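Long-range contacts in Dye type peroxidase A (Streptomyces lividans 1326, PDB 6GZW), which probably uses hydrogen peroxide to oxidise dyes and other substrates at its haem, as a dye-decolourising peroxidase: residues G30-F35 / W127-A132; G8-M13 / P79-V84. One frame throughout, in Å; residues are numbered along the deposited sequence.

Interaction 1 of 2, residues G30-F35 / W127-A132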
ATOM      1  N   GLY A  30       4.175   3.222   4.646  1.00 10.42           N
ATOM      2  CA  GLY A  30       3.919   4.289   5.616  1.00 10.34           C
ATOM      3  C   GLY A  30       2.444   4.430   5.969  1.00 10.48           C
ATOM      4  O   GLY A  30       1.555   4.226   5.147  1.00  9.87           O
ATOM      5  N   HIS A  31       2.190   4.763   7.231  1.00 10.23           N
ATOM      6  CA  HIS A  31       0.887   5.229   7.666  1.00 10.25           C
ATOM      7  C   HIS A  31       1.123   6.489   8.509  1.00  9.99           C
ATOM      8  O   HIS A  31       1.869   6.429   9.495  1.00 10.21           O
ATOM      9  CB  HIS A  31       0.169   4.187   8.521  1.00 10.19           C
ATOM     10  CG  HIS A  31      -0.025   2.848   7.867  1.00 10.11           C
ATOM     11  ND1 HIS A  31      -0.898   2.630   6.820  1.00  9.76           N
ATOM     12  CD2 HIS A  31       0.540   1.647   8.139  1.00 10.11           C
ATOM     13  CE1 HIS A  31      -0.866   1.345   6.488  1.00  9.85           C
ATOM     14  NE2 HIS A  31      -0.020   0.719   7.289  1.00 10.10           N
ATOM     15  N   LEU A  32       0.503   7.591   8.121  1.00 10.41           N
ATOM     16  CA  LEU A  32       0.511   8.818   8.919  1.00 10.82           C
ATOM     17  C   LEU A  32      -0.867   8.949   9.540  1.00 11.52           C
ATOM     18  O   LEU A  32      -1.859   8.719   8.860  1.00 12.00           O
ATOM     19  CB  LEU A  32       0.776  10.042   8.068  1.00 11.40           C
ATOM     20  CG  LEU A  32       2.004  10.043   7.148  1.00 12.16           C
ATOM     21  CD1 LEU A  32       2.219  11.394   6.477  1.00 12.80           C
ATOM     22  CD2 LEU A  32       3.262   9.608   7.889  1.00 12.32           C
ATOM     23  N   VAL A  33      -0.949   9.308  10.823  1.00 11.93           N
ATOM     24  CA  VAL A  33      -2.245   9.438  11.470  1.00 12.61           C
ATOM     25  C   VAL A  33      -2.194  10.622  12.432  1.00 13.12           C
ATOM     26  O   VAL A  33      -1.154  10.868  13.030  1.00 14.22           O
ATOM     27  CB  VAL A  33      -2.641   8.106  12.143  1.00 13.77           C
ATOM     28  CG1 VAL A  33      -1.559   7.589  13.061  1.00 15.35           C
ATOM     29  CG2 VAL A  33      -3.994   8.183  12.828  1.00 13.69           C
ATOM     30  N   ALA A  34      -3.271  11.407  12.471  1.00 12.59           N
ATOM     31  CA  ALA A  34      -3.451  12.455  13.444  1.00 12.61           C
ATOM     32  C   ALA A  34      -4.606  12.092  14.366  1.00 12.94           C
ATOM     33  O   ALA A  34      -5.605  11.523  13.918  1.00 13.15           O
ATOM     34  CB  ALA A  34      -3.696  13.786  12.746  1.00 12.73           C
ATOM     35  N   PHE A  35      -4.463  12.429  15.653  1.00 12.73           N
ATOM     36  CA  PHE A  35      -5.485  12.209  16.661  1.00 12.69           C
ATOM     37  C   PHE A  35      -5.876  13.544  17.296  1.00 13.27           C
ATOM     38  O   PHE A  35      -4.996  14.411  17.455  1.00 12.52           O
ATOM     39  CB  PHE A  35      -4.963  11.290  17.772  1.00 12.64           C
ATOM     40  CG  PHE A  35      -4.657   9.894  17.334  1.00 12.39           C
ATOM     41  CD1 PHE A  35      -3.405   9.580  16.827  1.00 12.17           C
ATOM     42  CD2 PHE A  35      -5.576   8.857  17.488  1.00 12.29           C
ATOM     43  CE1 PHE A  35      -3.066   8.297  16.434  1.00 12.12           C
ATOM     44  CE2 PHE A  35      -5.237   7.551  17.087  1.00 12.81           C
ATOM     45  CZ  PHE A  35      -3.981   7.279  16.551  1.00 12.46           C
ATOM     46  N   TRP A 127       0.287  13.704  16.285  1.00 12.91           N
ATOM     47  CA  TRP A 127       0.631  13.034  15.018  1.00 12.15           C
ATOM     48  C   TRP A 127       1.485  11.822  15.297  1.00 12.12           C
ATOM     49  O   TRP A 127       2.353  11.856  16.155  1.00 11.94           O
ATOM     50  CB  TRP A 127       1.391  14.032  14.160  1.00 12.11           C
ATOM     51  CG  TRP A 127       1.901  13.559  12.829  1.00 11.99           C
ATOM     52  CD1 TRP A 127       1.177  13.344  11.668  1.00 12.19           C
ATOM     53  CD2 TRP A 127       3.267  13.278  12.509  1.00 12.43           C
ATOM     54  NE1 TRP A 127       2.029  12.975  10.663  1.00 12.45           N
ATOM     55  CE2 TRP A 127       3.313  12.927  11.142  1.00 12.16           C
ATOM     56  CE3 TRP A 127       4.469  13.326  13.240  1.00 12.36           C
ATOM     57  CZ2 TRP A 127       4.522  12.605  10.487  1.00 12.91           C
ATOM     58  CZ3 TRP A 127       5.676  12.984  12.595  1.00 12.58           C
ATOM     59  CH2 TRP A 127       5.695  12.653  11.228  1.00 12.09           C
ATOM     60  N   VAL A 128       1.221  10.719  14.580  1.00 11.70           N
ATOM     61  CA  VAL A 128       2.096   9.562  14.622  1.00 11.25           C
ATOM     62  C   VAL A 128       2.467   9.163  13.209  1.00 12.16           C
ATOM     63  O   VAL A 128       1.586   9.110  12.326  1.00 10.83           O
ATOM     64  CB  VAL A 128       1.422   8.349  15.318  1.00 11.64           C
ATOM     65  CG1 VAL A 128       2.444   7.235  15.504  1.00 11.98           C
ATOM     66  CG2 VAL A 128       0.816   8.777  16.641  1.00 11.78           C
ATOM     67  N   GLN A 129       3.761   8.884  13.005  1.00 11.69           N
ATOM     68  CA  GLN A 129       4.269   8.352  11.743  1.00 11.75           C
ATOM     69  C   GLN A 129       4.719   6.922  11.950  1.00 11.34           C
ATOM     70  O   GLN A 129       5.582   6.631  12.784  1.00 11.32           O
ATOM     71  CB  GLN A 129       5.446   9.197  11.246  1.00 11.78           C
ATOM     72  CG  GLN A 129       6.150   8.665   9.991  1.00 12.01           C
ATOM     73  CD  GLN A 129       7.382   9.474   9.671  1.00 12.92           C
ATOM     74  OE1 GLN A 129       8.373   9.449  10.426  1.00 12.87           O
ATOM     75  NE2 GLN A 129       7.337  10.205   8.577  1.00 11.97           N
ATOM     76  N   ILE A 130       4.144   6.014  11.160  1.00 10.62           N
ATOM     77  CA  ILE A 130       4.523   4.621  11.200  1.00 11.29           C
ATOM     78  C   ILE A 130       5.091   4.238   9.839  1.00 10.67           C
ATOM     79  O   ILE A 130       4.484   4.550   8.815  1.00 10.96           O
ATOM     80  CB  ILE A 130       3.303   3.754  11.524  1.00 11.75           C
ATOM     81  CG1 ILE A 130       2.882   4.085  12.956  1.00 12.61           C
ATOM     82  CG2 ILE A 130       3.624   2.260  11.363  1.00 11.79           C
ATOM     83  CD1 ILE A 130       1.520   3.637  13.294  1.00 13.40           C
ATOM     84  N   GLY A 131       6.237   3.571   9.837  1.00  9.48           N
ATOM     85  CA  GLY A 131       6.827   3.011   8.637  1.00 10.11           C
ATOM     86  C   GLY A 131       7.546   1.703   8.849  1.00 10.32           C
ATOM     87  O   GLY A 131       8.049   1.436   9.944  1.00 10.64           O
ATOM     88  N   ALA A 132       7.528   0.857   7.823  1.00 10.22           N
ATOM     89  CA  ALA A 132       8.228  -0.406   7.820  1.00  9.93           C
ATOM     90  C   ALA A 132       8.346  -0.918   6.411  1.00 10.55           C
ATOM     91  O   ALA A 132       7.664  -0.423   5.501  1.00 10.49           O
ATOM     92  CB  ALA A 132       7.491  -1.440   8.699  1.00  9.85           C
TER
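His31 and Ile130 exchange two backbone hydrogen bonds, His31 N to Ile130 O and Ile130 N to His31 O, both 2.8 Å. Two residues along, Val33 and Val128 repeat the pattern: Val128 N gives a nearly straight bond (172°) to Val33 O at 2.8 Å, and Val33 N reaches Val128 O at 3.0 Å. Each of these four buried amides therefore finds its acceptor across the pair. Leu32 and Ala34 sit in non-hydrogen-bonded pairs with Gln129 and Trp127, and their backbones bond instead to strand 153-162. Carbonyl Val33 O is also approached by Trp127 CA, at 3.4 Å, in a CA-H...O contact.

These are the two central strands of a ferredoxin-like half, order 4-1-3-2, in the N-terminal Dyp-type peroxidase region. One face, carrying His31, Val33, Val128 and Ile130, is turned to helix 135-149; there Val33 CG1 lies alongside Val128 CB at 3.8 Å, and His31 ND1 is satisfied by Asn160 OD1. Val128 CG2 meets Phe35 CE1 at 3.9 Å; the Phe35 ring also meets that of Trp53.

The face of Leu32, Trp127 and Gln129 looks toward strands 219-228 and 316-326. With CG set opposite the backbone N (chi1 178°), the Trp127 indole lies along its own strand toward Gln129, with Gln129 N over one face. Leu32 runs beside Gln129, CD2 reaching its CG at 3.7 Å. The indole NE1 is buried without a polar partner; its closest neighbour across the pair is the aliphatic Leu32 CB, at 4.1 Å.

Interaction 2 of 2, residues G8-M13 / P79-V84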
ATOM      1  N   GLY A   8      13.170  -8.380   6.515  1.00 13.62           N
ATOM      2  CA  GLY A   8      12.522  -8.617   7.808  1.00 14.33           C
ATOM      3  C   GLY A   8      13.404  -8.450   9.029  1.00 14.76           C
ATOM      4  O   GLY A   8      12.914  -7.993  10.080  1.00 13.82           O
ATOM      5  N   SER A   9      14.683  -8.843   8.933  1.00 14.61           N
ATOM      6  CA  SER A   9      15.553  -8.883  10.141  1.00 15.13           C
ATOM      7  C   SER A   9      16.091  -7.546  10.630  1.00 15.72           C
ATOM      8  O   SER A   9      16.398  -7.375  11.808  1.00 15.83           O
ATOM      9  CB  SER A   9      16.699  -9.905   9.965  1.00 15.30           C
ATOM     10  OG  SER A   9      17.611  -9.493   8.977  1.00 15.97           O
ATOM     11  N   GLU A  10      16.229  -6.583   9.729  1.00 16.25           N
ATOM     12  CA  GLU A  10      16.740  -5.273  10.087  1.00 17.65           C
ATOM     13  C   GLU A  10      15.843  -4.588  11.108  1.00 16.93           C
ATOM     14  O   GLU A  10      14.610  -4.637  10.998  1.00 16.14           O
ATOM     15  CB  GLU A  10      16.833  -4.420   8.822  1.00 20.25           C
ATOM     16  CG  GLU A  10      17.338  -3.009   9.038  1.00 25.35           C
ATOM     17  CD  GLU A  10      18.826  -2.951   9.274  1.00 29.64           C
ATOM     18  OE1 GLU A  10      19.527  -3.974   8.994  1.00 33.59           O
ATOM     19  OE2 GLU A  10      19.271  -1.867   9.732  1.00 34.32           O
ATOM     20  N   GLN A  11      16.476  -3.927  12.085  1.00 16.14           N
ATOM     21  CA  GLN A  11      15.788  -3.386  13.232  1.00 16.14           C
ATOM     22  C   GLN A  11      16.249  -1.966  13.479  1.00 17.31           C
ATOM     23  O   GLN A  11      17.467  -1.717  13.554  1.00 18.90           O
ATOM     24  CB  GLN A  11      16.129  -4.234  14.453  1.00 16.76           C
ATOM     25  CG  GLN A  11      15.503  -3.700  15.735  1.00 17.74           C
ATOM     26  CD  GLN A  11      15.666  -4.617  16.933  1.00 17.57           C
ATOM     27  OE1 GLN A  11      15.989  -5.786  16.794  1.00 21.44           O
ATOM     28  NE2 GLN A  11      15.412  -4.092  18.110  1.00 18.98           N
ATOM     29  N   ALA A  12      15.310  -1.041  13.616  1.00 15.66           N
ATOM     30  CA  ALA A  12      15.629   0.332  13.999  1.00 16.51           C
ATOM     31  C   ALA A  12      15.571   0.492  15.521  1.00 17.45           C
ATOM     32  O   ALA A  12      14.810  -0.180  16.215  1.00 16.53           O
ATOM     33  CB  ALA A  12      14.672   1.317  13.335  1.00 16.71           C
ATOM     34  N   MET A  13      16.377   1.416  16.022  1.00 19.30           N
ATOM     35  CA  MET A  13      16.399   1.704  17.447  1.00 19.85           C
ATOM     36  C   MET A  13      15.288   2.658  17.843  1.00 18.35           C
ATOM     37  O   MET A  13      15.078   3.690  17.197  1.00 18.13           O
ATOM     38  CB  MET A  13      17.746   2.292  17.860  1.00 23.71           C
ATOM     39  CG  MET A  13      18.890   1.288  17.833  1.00 26.13           C
ATOM     40  SD  MET A  13      20.423   1.996  18.502  1.00 34.20           S
ATOM     41  CE  MET A  13      20.037   2.192  20.246  1.00 34.11           C
ATOM     42  N   PRO A  79      11.393  -7.412  12.744  1.00 11.70           N
ATOM     43  CA  PRO A  79      11.016  -6.010  12.942  1.00 11.83           C
ATOM     44  C   PRO A  79      10.800  -5.233  11.610  1.00 11.27           C
ATOM     45  O   PRO A  79      10.086  -4.222  11.600  1.00 10.19           O
ATOM     46  CB  PRO A  79      12.201  -5.426  13.704  1.00 11.90           C
ATOM     47  CG  PRO A  79      12.935  -6.602  14.293  1.00 12.15           C
ATOM     48  CD  PRO A  79      12.568  -7.821  13.543  1.00 12.12           C
ATOM     49  N   SER A  80      11.437  -5.692  10.527  1.00 12.20           N
ATOM     50  CA  SER A  80      11.232  -5.133   9.176  1.00 11.74           C
ATOM     51  C   SER A  80      11.422  -3.600   9.136  1.00 11.69           C
ATOM     52  O   SER A  80      10.655  -2.850   8.480  1.00 11.02           O
ATOM     53  CB  SER A  80       9.851  -5.492   8.616  1.00 11.76           C
ATOM     54  OG  SER A  80       9.618  -6.880   8.663  1.00 11.40           O
ATOM     55  N   SER A  81      12.424  -3.118   9.885  1.00 11.82           N
ATOM     56  CA  SER A  81      12.756  -1.690   9.988  1.00 12.07           C
ATOM     57  C   SER A  81      11.614  -0.807  10.457  1.00 11.83           C
ATOM     58  O   SER A  81      11.552   0.369  10.118  1.00 12.49           O
ATOM     59  CB  SER A  81      13.357  -1.157   8.660  1.00 11.65           C
ATOM     60  OG  SER A  81      14.547  -1.855   8.382  1.00 12.41           O
ATOM     61  N   LEU A  82      10.729  -1.359  11.300  1.00 11.40           N
ATOM     62  CA  LEU A  82       9.597  -0.587  11.807  1.00 11.18           C
ATOM     63  C   LEU A  82      10.110   0.613  12.589  1.00 11.52           C
ATOM     64  O   LEU A  82      11.009   0.444  13.422  1.00 11.38           O
ATOM     65  CB  LEU A  82       8.691  -1.418  12.730  1.00 11.07           C
ATOM     66  CG  LEU A  82       7.545  -0.616  13.377  1.00 10.82           C
ATOM     67  CD1 LEU A  82       6.464  -0.153  12.396  1.00 10.93           C
ATOM     68  CD2 LEU A  82       6.902  -1.430  14.487  1.00 10.96           C
ATOM     69  N   THR A  83       9.524   1.789  12.341  1.00 11.17           N
ATOM     70  CA  THR A  83       9.687   2.950  13.198  1.00 10.98           C
ATOM     71  C   THR A  83       8.352   3.578  13.493  1.00 11.47           C
ATOM     72  O   THR A  83       7.423   3.536  12.683  1.00 11.47           O
ATOM     73  CB  THR A  83      10.638   4.048  12.649  1.00 11.76           C
ATOM     74  OG1 THR A  83      10.096   4.621  11.438  1.00 11.26           O
ATOM     75  CG2 THR A  83      11.995   3.473  12.347  1.00 11.73           C
ATOM     76  N   VAL A  84       8.256   4.143  14.687  1.00 11.25           N
ATOM     77  CA  VAL A  84       7.111   4.914  15.152  1.00 10.91           C
ATOM     78  C   VAL A  84       7.643   6.227  15.729  1.00 11.22           C
ATOM     79  O   VAL A  84       8.550   6.206  16.561  1.00 12.26           O
ATOM     80  CB  VAL A  84       6.308   4.162  16.242  1.00 11.38           C
ATOM     81  CG1 VAL A  84       4.991   4.885  16.502  1.00 12.04           C
ATOM     82  CG2 VAL A  84       6.050   2.736  15.806  1.00 11.59           C
TER
HETATM   83  O   HOH W   1      12.586  -1.834  13.832  1.00 12.85           O
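Gln11 crosses Pro79 at an angle, CB standing 4.0 Å from the ring carbon CG and OE1 coming up to that same carbon. Pro79 opens a type I' beta turn that leads into strand 83-89: Leu82 N closes it on Pro79 O, and both central residues, Ser80 and Ser81, adopt left-handed backbone angles. The N-terminal segment 8-13, leaving the short helix 6-9, drapes over this turn and is pinned to two of its backbone amides. Ser80 N donates to Gly8 O at 2.8 Å, and Ser81 N to Glu10 O at 2.9 Å. Both donors stand above the plane of the carbonyl they address, by 37° and 40°, and neither bond lies on a lone pair.

The serine side chains part company. Ser80 turns its CB bond away from 8-13, and its OG bonds to Gly78 O while brushing Gly8 CA. Ser81 OG instead presses against the aliphatic stem of Glu10, 3.1 Å from CG. Glu10 holds that CG opposite its backbone N (chi1 179°), and the next torsion bends the chain so that its carboxylate leads away from the turn. Ser81 O and Thr83 OG1 both accept from Gln27 NE2, tying the start of the strand to another part of the N-terminal chain.

Further along, Ala12 points its methyl group toward 79-84, where the turn passes into the strand, and also touches Met61 at the end of helix 43-61. A water bridges the backbones here, accepting from Ala12 N and donating to Leu82 O. Thr83 places its methyl, not its hydroxyl, on this side, and CG2 meets Ala12 CB at 3.6 Å.

How the interactions relate
Interaction 1 is wholly buried, joining two inner strands of the sheet, whereas interaction 2 lies nearer the surface, where an N-terminal segment covers the turn before strand 83-89. They meet because strand 83-89 is the neighbour of 126-132: Gly131 O probably accepts a hydrogen bond from Thr83 N, and Val128 CG1 packs on Val84 CG1. Leu82 also reaches in to Ile130 and Ala132, so the turn is rooted in the core. Interaction 1 relies on regular, reciprocal backbone pairing flanked by largely apolar side chains; interaction 2 uses two isolated amide donors, a water, and small patches of carbon contact made by Pro79, Ala12 and the stems of polar residues, in keeping with its partly solvent-exposed place.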